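Uncharacterized esterase YxiM (Bacillus subtilis, PDB 2O14) is probably a hydrolase of the GDSL lipolytic enzyme family, although its natural ester substrate is not established. Local coordinates at residues G214-G219 with K255-D260. Sequence-based numbering, arbitrary orientation.
Sequences GFRNDG and KEVMRD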
loop_
_atom_site.group_PDB
_atom_site.type_symbol
_atom_site.label_atom_id
_atom_site.label_comp_id
_atom_site.label_asym_id
_atom_site.label_seq_id
_atom_site.Cartn_x
_atom_site.Cartn_y
_atom_site.Cartn_z
ATOM N N GLY A 214 6.340 9.977 9.736
ATOM C CA GLY A 214 5.325 10.193 8.718
ATOM C C GLY A 214 4.318 9.058 8.605
ATOM O O GLY A 214 3.118 9.293 8.506
ATOM N N PHE A 215 4.802 7.823 8.611
ATOM C CA PHE A 215 3.918 6.676 8.510
ATOM C C PHE A 215 2.926 6.716 9.667
ATOM O O PHE A 215 1.742 6.429 9.500
ATOM C CB PHE A 215 4.734 5.377 8.553
ATOM C CG PHE A 215 3.964 4.165 8.114
ATOM C CD1 PHE A 215 3.112 3.505 8.993
ATOM C CD2 PHE A 215 4.051 3.713 6.797
ATOM C CE1 PHE A 215 2.350 2.411 8.562
ATOM C CE2 PHE A 215 3.298 2.627 6.360
ATOM C CZ PHE A 215 2.445 1.974 7.242
ATOM N N ARG A 216 3.415 7.098 10.839
ATOM C CA ARG A 216 2.575 7.169 12.026
ATOM C C ARG A 216 1.557 8.300 12.014
ATOM O O ARG A 216 0.361 8.083 12.232
ATOM C CB ARG A 216 3.439 7.319 13.278
ATOM C CG ARG A 216 2.634 7.477 14.561
ATOM C CD ARG A 216 3.547 7.609 15.762
ATOM N NE ARG A 216 2.808 7.601 17.020
ATOM C CZ ARG A 216 2.108 8.630 17.495
ATOM N NH1 ARG A 216 2.046 9.772 16.818
ATOM N NH2 ARG A 216 1.462 8.515 18.649
ATOM N N ASN A 217 2.042 9.502 11.739
ATOM C CA ASN A 217 1.205 10.696 11.786
ATOM C C ASN A 217 0.396 11.143 10.574
ATOM O O ASN A 217 -0.624 11.816 10.739
ATOM C CB ASN A 217 2.069 11.869 12.242
ATOM C CG ASN A 217 2.772 11.590 13.552
ATOM O OD1 ASN A 217 3.736 12.267 13.909
ATOM N ND2 ASN A 217 2.288 10.593 14.282
ATOM N N ASP A 218 0.813 10.775 9.367
ATOM C CA ASP A 218 0.095 11.267 8.197
ATOM C C ASP A 218 -0.943 10.394 7.491
ATOM O O ASP A 218 -1.241 10.622 6.320
ATOM C CB ASP A 218 1.110 11.833 7.188
ATOM C CG ASP A 218 1.919 12.998 7.774
ATOM O OD1 ASP A 218 1.311 13.859 8.435
ATOM O OD2 ASP A 218 3.152 13.065 7.582
ATOM N N GLY A 219 -1.503 9.412 8.192
ATOM C CA GLY A 219 -2.545 8.595 7.580
ATOM C C GLY A 219 -2.331 7.106 7.372
ATOM O O GLY A 219 -3.281 6.323 7.490
ATOM N N LYS A 255 13.218 5.133 17.216
ATOM C CA LYS A 255 12.907 4.030 18.117
ATOM C C LYS A 255 11.619 4.278 18.909
ATOM O O LYS A 255 10.815 3.362 19.087
ATOM C CB LYS A 255 14.095 3.813 19.060
ATOM C CG LYS A 255 14.086 2.525 19.859
ATOM C CD LYS A 255 15.408 2.372 20.608
ATOM C CE LYS A 255 15.379 1.216 21.596
ATOM N NZ LYS A 255 15.028 -0.059 20.930
ATOM N N GLU A 256 11.426 5.512 19.373
ATOM C CA GLU A 256 10.233 5.885 20.143
ATOM C C GLU A 256 8.949 5.795 19.318
ATOM O O GLU A 256 7.943 5.258 19.778
ATOM C CB GLU A 256 10.349 7.319 20.653
ATOM C CG GLU A 256 11.463 7.590 21.637
ATOM C CD GLU A 256 11.597 9.080 21.934
ATOM O OE1 GLU A 256 10.565 9.718 22.251
ATOM O OE2 GLU A 256 12.725 9.615 21.848
ATOM N N VAL A 257 8.989 6.358 18.114
ATOM C CA VAL A 257 7.844 6.354 17.213
ATOM C C VAL A 257 7.494 4.928 16.822
ATOM O O VAL A 257 6.322 4.539 16.818
ATOM C CB VAL A 257 8.143 7.154 15.931
ATOM C CG1 VAL A 257 7.000 6.988 14.934
ATOM C CG2 VAL A 257 8.343 8.619 16.276
HETATM N N MSE A 258 8.523 4.160 16.482
HETATM C CA MSE A 258 8.351 2.767 16.093
HETATM C C MSE A 258 7.704 1.987 17.229
HETATM O O MSE A 258 6.794 1.194 17.002
HETATM C CB MSE A 258 9.708 2.152 15.746
HETATM C CG MSE A 258 10.322 2.687 14.463
HETATM SE SE MSE A 258 9.509 1.901 12.880
HETATM C CE MSE A 258 10.456 0.200 12.917
ATOM N N ARG A 259 8.177 2.224 18.450
ATOM C CA ARG A 259 7.652 1.548 19.633
ATOM C C ARG A 259 6.157 1.804 19.785
ATOM O O ARG A 259 5.382 0.886 20.047
ATOM C CB ARG A 259 8.377 2.041 20.888
ATOM C CG ARG A 259 8.008 1.296 22.164
ATOM C CD ARG A 259 8.582 2.002 23.382
ATOM N NE ARG A 259 10.019 2.226 23.267
ATOM C CZ ARG A 259 10.938 1.265 23.317
ATOM N NH1 ARG A 259 10.578 0.000 23.484
ATOM N NH2 ARG A 259 12.223 1.572 23.195
ATOM N N ASP A 260 5.762 3.062 19.618
ATOM C CA ASP A 260 4.366 3.457 19.743
ATOM C C ASP A 260 3.477 2.752 18.726
ATOM O O ASP A 260 2.410 2.246 19.078
ATOM C CB ASP A 260 4.234 4.968 19.577
ATOM C CG ASP A 260 2.816 5.449 19.773
ATOM O OD1 ASP A 260 2.291 5.331 20.903
ATOM O OD2 ASP A 260 2.223 5.937 18.792
#
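Arg216, near the end of helix 212-217, reaches across to helix 251-266 and closes on one carboxylate oxygen of Asp260. Its chain is fully extended from CG to NE, with CG anti to the backbone N, which carries the guanidinium over the gap between the segments, whose closest CA pair, Arg216 and Val257, is 7.4 Å apart. The grip is side-on: NE lies 2.5 Å from Asp260 OD2 and NH2 2.7 Å from the same oxygen, both N-H groups meeting it nearly in the guanidinium plane. The carboxylate is turned 46° from that plane, and both donors approach from one face of it, NE on the anti side and NH2 from well above. The bonds are therefore bent, with N-H...O angles of 147° and 134°, the price of sharing a single acceptor. The tight part of the contact continues along the arginine's aliphatic stem, where Val257 CG1 packs at 3.6 Å from Arg216 CD and 3.9 Å from Arg216 CB. Beyond this trio the two segments part: Asp218 and Glu256 are exposed and touch nothing across the contact. The same arginine side chain also touches Met261 and Gln264 further along helix 251-266, and Gln264 NE2 gives Asp260 OD2 a further hydrogen bond. With an alanine here instead of Arg216, Asp260 is likely to lose its cationic mate and CG1 of Val257 its aliphatic cover. The contact joins two helices of the SGNH-type alpha/beta domain at its surface, away from the proposed catalytic residues. With two arginine donors and Gln264 converging on OD2, the carboxylate is likely to stay ionised, and the link is a side-on salt bridge with a small apolar flank.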